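Long-range contact in putative cell adhesion protein (Parabacteroides distasonis, PDB 3LIU), which probably serves as a fimbrial subunit of the FimA/Mfa1 family, taking part in pili and cell adhesion: residues Y193-S207 against N305-P319. Numbering follows the deposited sequence.
Sequences YESKSFVLKEVFIAS and NHTLLIVKGDYTYLP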
ATOM      1  N   TYR A 193     -27.468 -15.763 -24.171  1.00 28.47           N
ATOM      2  CA  TYR A 193     -26.508 -16.875 -23.991  1.00 26.06           C
ATOM      3  C   TYR A 193     -26.321 -17.283 -22.510  1.00 25.74           C
ATOM      4  O   TYR A 193     -26.560 -16.502 -21.577  1.00 28.99           O
ATOM      5  CB  TYR A 193     -25.121 -16.493 -24.570  1.00 25.22           C
ATOM      6  CG  TYR A 193     -24.510 -15.298 -23.825  1.00 28.01           C
ATOM      7  CD1 TYR A 193     -23.854 -15.464 -22.607  1.00 23.02           C
ATOM      8  CD2 TYR A 193     -24.652 -13.996 -24.310  1.00 29.42           C
ATOM      9  CE1 TYR A 193     -23.335 -14.364 -21.911  1.00 22.06           C
ATOM     10  CE2 TYR A 193     -24.133 -12.903 -23.612  1.00 27.95           C
ATOM     11  CZ  TYR A 193     -23.485 -13.105 -22.412  1.00 20.94           C
ATOM     12  OH  TYR A 193     -22.999 -12.033 -21.715  1.00 24.80           O
ATOM     13  N   GLU A 194     -25.809 -18.493 -22.338  1.00 23.21           N
ATOM     14  CA  GLU A 194     -25.391 -19.020 -21.064  1.00 22.51           C
ATOM     15  C   GLU A 194     -23.854 -18.998 -20.906  1.00 19.77           C
ATOM     16  O   GLU A 194     -23.145 -19.421 -21.785  1.00 21.07           O
ATOM     17  CB  GLU A 194     -25.813 -20.488 -21.023  1.00 21.05           C
ATOM     18  CG  GLU A 194     -27.233 -20.720 -20.614  1.00 31.19           C
ATOM     19  CD  GLU A 194     -27.628 -22.178 -20.812  1.00 35.45           C
ATOM     20  OE1 GLU A 194     -26.990 -23.064 -20.190  1.00 45.95           O
ATOM     21  OE2 GLU A 194     -28.552 -22.428 -21.613  1.00 39.02           O
ATOM     22  N   SER A 195     -23.358 -18.578 -19.754  1.00 19.11           N
ATOM     23  CA  SER A 195     -21.955 -18.719 -19.447  1.00 19.25           C
ATOM     24  C   SER A 195     -21.709 -20.174 -19.127  1.00 19.23           C
ATOM     25  O   SER A 195     -22.525 -20.770 -18.452  1.00 18.11           O
ATOM     26  CB  SER A 195     -21.565 -17.876 -18.244  1.00 18.45           C
ATOM     27  OG  SER A 195     -21.684 -16.494 -18.522  1.00 20.74           O
ATOM     28  N   LYS A 196     -20.605 -20.741 -19.616  1.00 18.47           N
ATOM     29  CA  LYS A 196     -20.257 -22.121 -19.327  1.00 18.96           C
ATOM     30  C   LYS A 196     -19.019 -22.294 -18.464  1.00 18.34           C
ATOM     31  O   LYS A 196     -19.006 -23.169 -17.621  1.00 19.47           O
ATOM     32  CB  LYS A 196     -20.091 -22.901 -20.623  1.00 20.41           C
ATOM     33  CG  LYS A 196     -21.412 -23.175 -21.324  1.00 26.58           C
ATOM     34  CD  LYS A 196     -22.294 -24.230 -20.584  1.00 31.98           C
ATOM     35  CE  LYS A 196     -23.783 -24.014 -20.898  1.00 35.71           C
ATOM     36  NZ  LYS A 196     -24.658 -25.197 -20.653  1.00 33.70           N
ATOM     37  N   SER A 197     -17.980 -21.497 -18.674  1.00 16.35           N
ATOM     38  CA  SER A 197     -16.761 -21.619 -17.875  1.00 14.92           C
ATOM     39  C   SER A 197     -15.862 -20.405 -18.052  1.00 16.26           C
ATOM     40  O   SER A 197     -15.985 -19.649 -19.026  1.00 16.45           O
ATOM     41  CB  SER A 197     -15.959 -22.870 -18.226  1.00 18.18           C
ATOM     42  OG  SER A 197     -15.501 -22.841 -19.567  1.00 15.61           O
ATOM     43  N   PHE A 198     -14.974 -20.204 -17.091  1.00 16.40           N
ATOM     44  CA  PHE A 198     -13.908 -19.211 -17.226  1.00 15.89           C
ATOM     45  C   PHE A 198     -12.680 -19.810 -16.595  1.00 17.62           C
ATOM     46  O   PHE A 198     -12.750 -20.238 -15.446  1.00 19.69           O
ATOM     47  CB  PHE A 198     -14.276 -17.946 -16.507  1.00 17.10           C
ATOM     48  CG  PHE A 198     -13.175 -16.909 -16.471  1.00 17.69           C
ATOM     49  CD1 PHE A 198     -12.862 -16.167 -17.597  1.00 16.55           C
ATOM     50  CD2 PHE A 198     -12.485 -16.661 -15.312  1.00 18.57           C
ATOM     51  CE1 PHE A 198     -11.857 -15.241 -17.566  1.00 21.63           C
ATOM     52  CE2 PHE A 198     -11.500 -15.729 -15.269  1.00 13.37           C
ATOM     53  CZ  PHE A 198     -11.179 -15.008 -16.393  1.00 19.21           C
ATOM     54  N   VAL A 199     -11.587 -19.856 -17.352  1.00 17.32           N
ATOM     55  CA  VAL A 199     -10.298 -20.348 -16.875  1.00 16.29           C
ATOM     56  C   VAL A 199      -9.370 -19.144 -16.753  1.00 16.46           C
ATOM     57  O   VAL A 199      -9.052 -18.485 -17.765  1.00 14.57           O
ATOM     58  CB  VAL A 199      -9.691 -21.392 -17.842  1.00 17.10           C
ATOM     59  CG1 VAL A 199      -8.383 -21.922 -17.283  1.00  9.60           C
ATOM     60  CG2 VAL A 199     -10.691 -22.544 -18.119  1.00 12.63           C
ATOM     61  N   LEU A 200      -8.950 -18.863 -15.518  1.00 14.45           N
ATOM     62  CA  LEU A 200      -8.047 -17.778 -15.225  1.00 15.11           C
ATOM     63  C   LEU A 200      -6.616 -18.052 -15.719  1.00 13.61           C
ATOM     64  O   LEU A 200      -6.068 -19.083 -15.409  1.00 11.52           O
ATOM     65  CB  LEU A 200      -8.050 -17.506 -13.713  1.00 17.03           C
ATOM     66  CG  LEU A 200      -7.171 -16.341 -13.272  1.00 13.86           C
ATOM     67  CD1 LEU A 200      -7.804 -14.994 -13.759  1.00  6.12           C
ATOM     68  CD2 LEU A 200      -6.996 -16.392 -11.750  1.00 18.71           C
ATOM     69  N   LYS A 201      -6.024 -17.111 -16.458  1.00 13.13           N
ATOM     70  CA  LYS A 201      -4.626 -17.238 -16.947  1.00 15.44           C
ATOM     71  C   LYS A 201      -3.654 -16.268 -16.287  1.00 16.56           C
ATOM     72  O   LYS A 201      -2.501 -16.626 -16.049  1.00 16.56           O
ATOM     73  CB  LYS A 201      -4.560 -17.024 -18.451  1.00 14.22           C
ATOM     74  CG  LYS A 201      -5.092 -18.215 -19.289  1.00 17.93           C
ATOM     75  CD  LYS A 201      -4.792 -17.980 -20.793  1.00 29.40           C
ATOM     76  CE  LYS A 201      -4.940 -19.243 -21.668  1.00 35.76           C
ATOM     77  NZ  LYS A 201      -5.628 -18.957 -23.015  1.00 37.88           N
ATOM     78  N   GLU A 202      -4.116 -15.051 -15.985  1.00 14.71           N
ATOM     79  CA  GLU A 202      -3.228 -14.000 -15.459  1.00 16.11           C
ATOM     80  C   GLU A 202      -4.021 -12.986 -14.620  1.00 13.15           C
ATOM     81  O   GLU A 202      -5.200 -12.718 -14.876  1.00 14.57           O
ATOM     82  CB  GLU A 202      -2.519 -13.276 -16.633  1.00 17.63           C
ATOM     83  CG  GLU A 202      -1.487 -12.195 -16.238  1.00 19.53           C
ATOM     84  CD  GLU A 202      -0.063 -12.733 -16.104  1.00 31.86           C
ATOM     85  OE1 GLU A 202       0.140 -13.938 -16.330  1.00 29.73           O
ATOM     86  OE2 GLU A 202       0.868 -11.956 -15.781  1.00 30.44           O
ATOM     87  N   VAL A 203      -3.356 -12.419 -13.617  1.00 13.02           N
ATOM     88  CA  VAL A 203      -3.870 -11.300 -12.866  1.00 12.45           C
ATOM     89  C   VAL A 203      -2.803 -10.215 -12.840  1.00 14.03           C
ATOM     90  O   VAL A 203      -1.607 -10.516 -12.683  1.00 15.90           O
ATOM     91  CB  VAL A 203      -4.224 -11.726 -11.424  1.00 15.21           C
ATOM     92  CG1 VAL A 203      -4.889 -10.579 -10.674  1.00 12.23           C
ATOM     93  CG2 VAL A 203      -5.155 -12.973 -11.433  1.00 17.16           C
ATOM     94  N   PHE A 204      -3.183  -8.962 -13.044  1.00 11.29           N
ATOM     95  CA  PHE A 204      -2.209  -7.875 -12.904  1.00 12.56           C
ATOM     96  C   PHE A 204      -2.819  -6.564 -12.446  1.00 13.42           C
ATOM     97  O   PHE A 204      -4.045  -6.389 -12.472  1.00 11.18           O
ATOM     98  CB  PHE A 204      -1.315  -7.713 -14.173  1.00 12.15           C
ATOM     99  CG  PHE A 204      -1.977  -7.016 -15.356  1.00  9.74           C
ATOM    100  CD1 PHE A 204      -2.873  -7.678 -16.151  1.00 11.67           C
ATOM    101  CD2 PHE A 204      -1.658  -5.702 -15.670  1.00 12.40           C
ATOM    102  CE1 PHE A 204      -3.464  -7.062 -17.250  1.00 11.12           C
ATOM    103  CE2 PHE A 204      -2.239  -5.057 -16.769  1.00 14.43           C
ATOM    104  CZ  PHE A 204      -3.131  -5.749 -17.577  1.00 14.18           C
ATOM    105  N   ILE A 205      -1.942  -5.663 -12.000  1.00 11.54           N
ATOM    106  CA  ILE A 205      -2.360  -4.379 -11.485  1.00 10.97           C
ATOM    107  C   ILE A 205      -1.875  -3.269 -12.405  1.00 12.30           C
ATOM    108  O   ILE A 205      -0.749  -3.355 -12.918  1.00 12.13           O
ATOM    109  CB  ILE A 205      -1.758  -4.127 -10.074  1.00 12.38           C
ATOM    110  CG1 ILE A 205      -2.148  -5.239  -9.110  1.00 14.38           C
ATOM    111  CG2 ILE A 205      -2.164  -2.707  -9.542  1.00  9.31           C
ATOM    112  CD1 ILE A 205      -3.640  -5.489  -8.917  1.00 14.37           C
ATOM    113  N   ALA A 206      -2.712  -2.255 -12.630  1.00  9.64           N
ATOM    114  CA  ALA A 206      -2.331  -1.080 -13.464  1.00 11.61           C
ATOM    115  C   ALA A 206      -2.586   0.190 -12.660  1.00 10.93           C
ATOM    116  O   ALA A 206      -3.434   0.201 -11.785  1.00  9.78           O
ATOM    117  CB  ALA A 206      -3.133  -1.057 -14.792  1.00  8.75           C
ATOM    118  N   SER A 207      -1.880   1.276 -12.962  1.00 11.73           N
ATOM    119  CA  SER A 207      -2.011   2.514 -12.204  1.00  9.83           C
ATOM    120  C   SER A 207      -1.853   2.372 -10.696  1.00 11.69           C
ATOM    121  O   SER A 207      -2.582   2.994  -9.932  1.00  9.66           O
ATOM    122  CB  SER A 207      -3.333   3.243 -12.516  1.00 15.07           C
ATOM    123  OG  SER A 207      -3.401   3.535 -13.902  1.00 11.32           O
ATOM    124  N   ASN A 305      -6.898   7.435 -13.610  1.00 11.05           N
ATOM    125  CA  ASN A 305      -5.867   6.399 -13.391  1.00 10.43           C
ATOM    126  C   ASN A 305      -5.962   5.919 -11.949  1.00  9.66           C
ATOM    127  O   ASN A 305      -5.008   5.950 -11.167  1.00  8.51           O
ATOM    128  CB  ASN A 305      -4.435   6.907 -13.680  1.00 10.36           C
ATOM    129  CG  ASN A 305      -3.983   6.673 -15.146  1.00 16.85           C
ATOM    130  OD1 ASN A 305      -4.736   6.120 -15.966  1.00 10.69           O
ATOM    131  ND2 ASN A 305      -2.720   7.119 -15.480  1.00 12.52           N
ATOM    132  N   HIS A 306      -7.154   5.468 -11.599  1.00 11.00           N
ATOM    133  CA  HIS A 306      -7.329   4.704 -10.381  1.00  9.91           C
ATOM    134  C   HIS A 306      -6.666   3.375 -10.563  1.00 11.47           C
ATOM    135  O   HIS A 306      -6.575   2.874 -11.688  1.00  7.89           O
ATOM    136  CB  HIS A 306      -8.806   4.517 -10.128  1.00 10.88           C
ATOM    137  CG  HIS A 306      -9.471   5.768  -9.675  1.00 13.95           C
ATOM    138  ND1 HIS A 306      -9.150   6.374  -8.480  1.00 13.87           N
ATOM    139  CD2 HIS A 306     -10.420   6.537 -10.252  1.00 14.05           C
ATOM    140  CE1 HIS A 306      -9.887   7.461  -8.338  1.00 17.03           C
ATOM    141  NE2 HIS A 306     -10.652   7.590  -9.405  1.00 10.09           N
ATOM    142  N   THR A 307      -6.206   2.800  -9.465  1.00 11.63           N
ATOM    143  CA  THR A 307      -5.564   1.495  -9.504  1.00 11.65           C
ATOM    144  C   THR A 307      -6.570   0.432  -9.925  1.00 12.69           C
ATOM    145  O   THR A 307      -7.695   0.398  -9.395  1.00 11.87           O
ATOM    146  CB  THR A 307      -4.989   1.163  -8.132  1.00 13.31           C
ATOM    147  OG1 THR A 307      -4.037   2.166  -7.796  1.00 10.56           O
ATOM    148  CG2 THR A 307      -4.323  -0.185  -8.085  1.00  6.81           C
ATOM    149  N   LEU A 308      -6.164  -0.380 -10.912  1.00 10.92           N
ATOM    150  CA  LEU A 308      -7.019  -1.427 -11.488  1.00 11.21           C
ATOM    151  C   LEU A 308      -6.440  -2.768 -11.135  1.00 12.08           C
ATOM    152  O   LEU A 308      -5.207  -2.941 -11.140  1.00 13.67           O
ATOM    153  CB  LEU A 308      -7.084  -1.323 -13.042  1.00 12.67           C
ATOM    154  CG  LEU A 308      -7.443   0.031 -13.658  1.00 12.34           C
ATOM    155  CD1 LEU A 308      -7.422   0.006 -15.187  1.00  6.98           C
ATOM    156  CD2 LEU A 308      -8.796   0.579 -13.178  1.00 10.87           C
ATOM    157  N   LEU A 309      -7.340  -3.715 -10.866  1.00 10.33           N
ATOM    158  CA  LEU A 309      -7.058  -5.105 -10.959  1.00 10.84           C
ATOM    159  C   LEU A 309      -7.664  -5.619 -12.242  1.00 12.17           C
ATOM    160  O   LEU A 309      -8.874  -5.469 -12.501  1.00 11.98           O
ATOM    161  CB  LEU A 309      -7.565  -5.893  -9.730  1.00 10.49           C
ATOM    162  CG  LEU A 309      -7.227  -7.399  -9.818  1.00 12.35           C
ATOM    163  CD1 LEU A 309      -6.787  -7.992  -8.493  1.00 16.97           C
ATOM    164  CD2 LEU A 309      -8.361  -8.218 -10.434  1.00 15.44           C
ATOM    165  N   ILE A 310      -6.814  -6.231 -13.058  1.00 11.21           N
ATOM    166  CA  ILE A 310      -7.236  -6.769 -14.343  1.00 10.62           C
ATOM    167  C   ILE A 310      -6.930  -8.265 -14.416  1.00 13.37           C
ATOM    168  O   ILE A 310      -5.790  -8.700 -14.100  1.00 12.13           O
ATOM    169  CB  ILE A 310      -6.512  -6.027 -15.504  1.00 10.73           C
ATOM    170  CG1 ILE A 310      -6.682  -4.514 -15.361  1.00 13.43           C
ATOM    171  CG2 ILE A 310      -7.051  -6.490 -16.938  1.00 10.08           C
ATOM    172  CD1 ILE A 310      -5.975  -3.670 -16.472  1.00  7.86           C
ATOM    173  N   VAL A 311      -7.947  -9.064 -14.774  1.00 13.02           N
ATOM    174  CA  VAL A 311      -7.775 -10.492 -15.027  1.00 14.25           C
ATOM    175  C   VAL A 311      -7.884 -10.830 -16.512  1.00 13.24           C
ATOM    176  O   VAL A 311      -8.574 -10.137 -17.280  1.00 15.56           O
ATOM    177  CB  VAL A 311      -8.744 -11.366 -14.198  1.00 16.54           C
ATOM    178  CG1 VAL A 311      -8.730 -10.905 -12.692  1.00 15.35           C
ATOM    179  CG2 VAL A 311     -10.118 -11.291 -14.757  1.00 13.66           C
ATOM    180  N   LYS A 312      -7.123 -11.846 -16.903  1.00 11.04           N
ATOM    181  CA  LYS A 312      -7.178 -12.417 -18.237  1.00  9.97           C
ATOM    182  C   LYS A 312      -7.479 -13.900 -18.143  1.00 13.09           C
ATOM    183  O   LYS A 312      -6.892 -14.594 -17.316  1.00 11.55           O
ATOM    184  CB  LYS A 312      -5.857 -12.248 -18.959  1.00 11.01           C
ATOM    185  CG  LYS A 312      -5.981 -12.455 -20.491  1.00  9.25           C
ATOM    186  CD  LYS A 312      -4.667 -12.491 -21.203  1.00 15.52           C
ATOM    187  CE  LYS A 312      -3.907 -13.742 -20.884  1.00 23.26           C
ATOM    188  NZ  LYS A 312      -2.621 -13.723 -21.563  1.00 24.33           N
ATOM    189  N   GLY A 313      -8.369 -14.395 -19.011  1.00 15.44           N
ATOM    190  CA  GLY A 313      -8.650 -15.836 -19.070  1.00 15.54           C
ATOM    191  C   GLY A 313      -9.502 -16.211 -20.267  1.00 16.20           C
ATOM    192  O   GLY A 313      -9.805 -15.375 -21.117  1.00 15.48           O
ATOM    193  N   ASP A 314      -9.904 -17.471 -20.326  1.00 14.28           N
ATOM    194  CA  ASP A 314     -10.633 -18.003 -21.477  1.00 14.36           C
ATOM    195  C   ASP A 314     -12.070 -18.167 -21.057  1.00 16.36           C
ATOM    196  O   ASP A 314     -12.340 -18.845 -20.068  1.00 14.86           O
ATOM    197  CB  ASP A 314     -10.055 -19.357 -21.918  1.00 15.24           C
ATOM    198  CG  ASP A 314      -8.601 -19.256 -22.362  1.00 18.22           C
ATOM    199  OD1 ASP A 314      -8.090 -18.133 -22.571  1.00 13.75           O
ATOM    200  OD2 ASP A 314      -7.956 -20.312 -22.456  1.00 15.09           O
ATOM    201  N   TYR A 315     -12.984 -17.540 -21.795  1.00 15.28           N
ATOM    202  CA  TYR A 315     -14.403 -17.542 -21.424  1.00 15.41           C
ATOM    203  C   TYR A 315     -15.151 -18.322 -22.470  1.00 14.26           C
ATOM    204  O   TYR A 315     -15.015 -18.085 -23.683  1.00 15.39           O
ATOM    205  CB  TYR A 315     -14.937 -16.108 -21.316  1.00 14.46           C
ATOM    206  CG  TYR A 315     -16.440 -16.002 -21.151  1.00 13.66           C
ATOM    207  CD1 TYR A 315     -17.057 -16.171 -19.901  1.00 13.78           C
ATOM    208  CD2 TYR A 315     -17.244 -15.748 -22.241  1.00 12.72           C
ATOM    209  CE1 TYR A 315     -18.453 -16.076 -19.773  1.00 13.27           C
ATOM    210  CE2 TYR A 315     -18.622 -15.652 -22.125  1.00 15.57           C
ATOM    211  CZ  TYR A 315     -19.224 -15.812 -20.911  1.00 14.29           C
ATOM    212  OH  TYR A 315     -20.592 -15.723 -20.870  1.00 15.28           O
ATOM    213  N   THR A 316     -15.956 -19.246 -21.994  1.00 12.63           N
ATOM    214  CA  THR A 316     -16.743 -20.108 -22.856  1.00 13.59           C
ATOM    215  C   THR A 316     -18.240 -19.866 -22.600  1.00 14.53           C
ATOM    216  O   THR A 316     -18.684 -19.830 -21.447  1.00 13.58           O
ATOM    217  CB  THR A 316     -16.370 -21.592 -22.573  1.00 15.07           C
ATOM    218  OG1 THR A 316     -14.950 -21.757 -22.717  1.00 11.90           O
ATOM    219  CG2 THR A 316     -17.111 -22.528 -23.499  1.00 10.23           C
ATOM    220  N   TYR A 317     -19.007 -19.710 -23.678  1.00 13.81           N
ATOM    221  CA  TYR A 317     -20.443 -19.506 -23.571  1.00 12.95           C
ATOM    222  C   TYR A 317     -21.179 -20.319 -24.632  1.00 13.98           C
ATOM    223  O   TYR A 317     -20.589 -20.752 -25.616  1.00  9.04           O
ATOM    224  CB  TYR A 317     -20.776 -18.036 -23.723  1.00 12.92           C
ATOM    225  CG  TYR A 317     -20.373 -17.466 -25.059  1.00 16.19           C
ATOM    226  CD1 TYR A 317     -19.034 -17.172 -25.337  1.00 10.87           C
ATOM    227  CD2 TYR A 317     -21.333 -17.196 -26.035  1.00 15.66           C
ATOM    228  CE1 TYR A 317     -18.670 -16.630 -26.541  1.00 18.95           C
ATOM    229  CE2 TYR A 317     -20.975 -16.681 -27.262  1.00 15.81           C
ATOM    230  CZ  TYR A 317     -19.645 -16.398 -27.517  1.00 18.92           C
ATOM    231  OH  TYR A 317     -19.268 -15.896 -28.749  1.00 16.88           O
ATOM    232  N   LEU A 318     -22.467 -20.539 -24.394  1.00 16.06           N
ATOM    233  CA  LEU A 318     -23.346 -21.231 -25.346  1.00 17.80           C
ATOM    234  C   LEU A 318     -24.362 -20.238 -25.855  1.00 15.85           C
ATOM    235  O   LEU A 318     -25.256 -19.842 -25.113  1.00 18.75           O
ATOM    236  CB  LEU A 318     -24.057 -22.409 -24.689  1.00 17.05           C
ATOM    237  CG  LEU A 318     -24.918 -23.262 -25.632  1.00 16.95           C
ATOM    238  CD1 LEU A 318     -24.062 -23.969 -26.704  1.00 19.42           C
ATOM    239  CD2 LEU A 318     -25.673 -24.275 -24.805  1.00 15.74           C
ATOM    240  N   PRO A 319     -24.223 -19.818 -27.107  1.00 15.40           N
ATOM    241  CA  PRO A 319     -25.220 -18.931 -27.694  1.00 20.65           C
ATOM    242  C   PRO A 319     -26.602 -19.576 -27.738  1.00 24.01           C
ATOM    243  O   PRO A 319     -26.713 -20.781 -28.002  1.00 22.12           O
ATOM    244  CB  PRO A 319     -24.684 -18.690 -29.114  1.00 20.71           C
ATOM    245  CG  PRO A 319     -23.273 -19.034 -29.060  1.00 19.62           C
ATOM    246  CD  PRO A 319     -23.134 -20.107 -28.046  1.00 17.55           C
TER
HETATM  247  O   HOH W   1     -27.889 -20.850 -24.281  1.00 37.36           O
HETATM  248  O   HOH W   2     -13.478 -21.226 -20.551  1.00 11.21           O
HETATM  249  O   HOH W   3      -6.049   3.120 -14.584  1.00 10.24           O
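D314 and K201 meet across two neighbouring antiparallel strands, 193-206 and 308-319, and illustrate how a beta bulge can direct a side chain toward a partner strand. K201 and E202 both face K312, whose carbonyl oxygen accepts from both of their backbone nitrogens: a classic bulge, repeated where K196 and S197 face T316. As the extra residue, K201 points its side chain toward the other strand, and its NZ lies 2.6 Å from OD1 and 2.8 Å from OD2 of D314, a salt bridge in which each oxygen offers its syn lone pair. With CG of D314 anti to its carbonyl carbon (chi1 -62°), the carboxylate leans back to this lysine. N330 on the adjacent strand 326-336 bonds to both partners, its backbone N to D314 OD1 and its OD1 to K201 NZ. Replacing D314 by an alanine removes both carboxylate oxygens and is likely to leave the K201 ammonium without its charged mate and the lysine chain freer to turn. K312, opposite the bulge, lays its CE 4.1 Å from CB of K201.

On the face that carries D314 and K312, I310 lies alongside F204. Its CB sits over the ring face, 4.1 Å from the centroid in a CH-pi contact, while CG2 comes within 3.6 Å of F204 CE1. Where strand 193-206 ends, S207 O accepts from T307 OG1 (2.7 Å), the donor lying above the carbonyl plane.

On the other face, F198 rests its CE1 on the CA of G313 (3.6 Å), which has no side chain. Y315 donates from OH to S195 OG (2.7 Å), in plane at the ring edge. F198 and Y315 also touch I366 of strand 358-366, so this face packs against a second layer of strands, consistent with the transthyretin-like beta-sandwich domains of FimA-type fimbrillins.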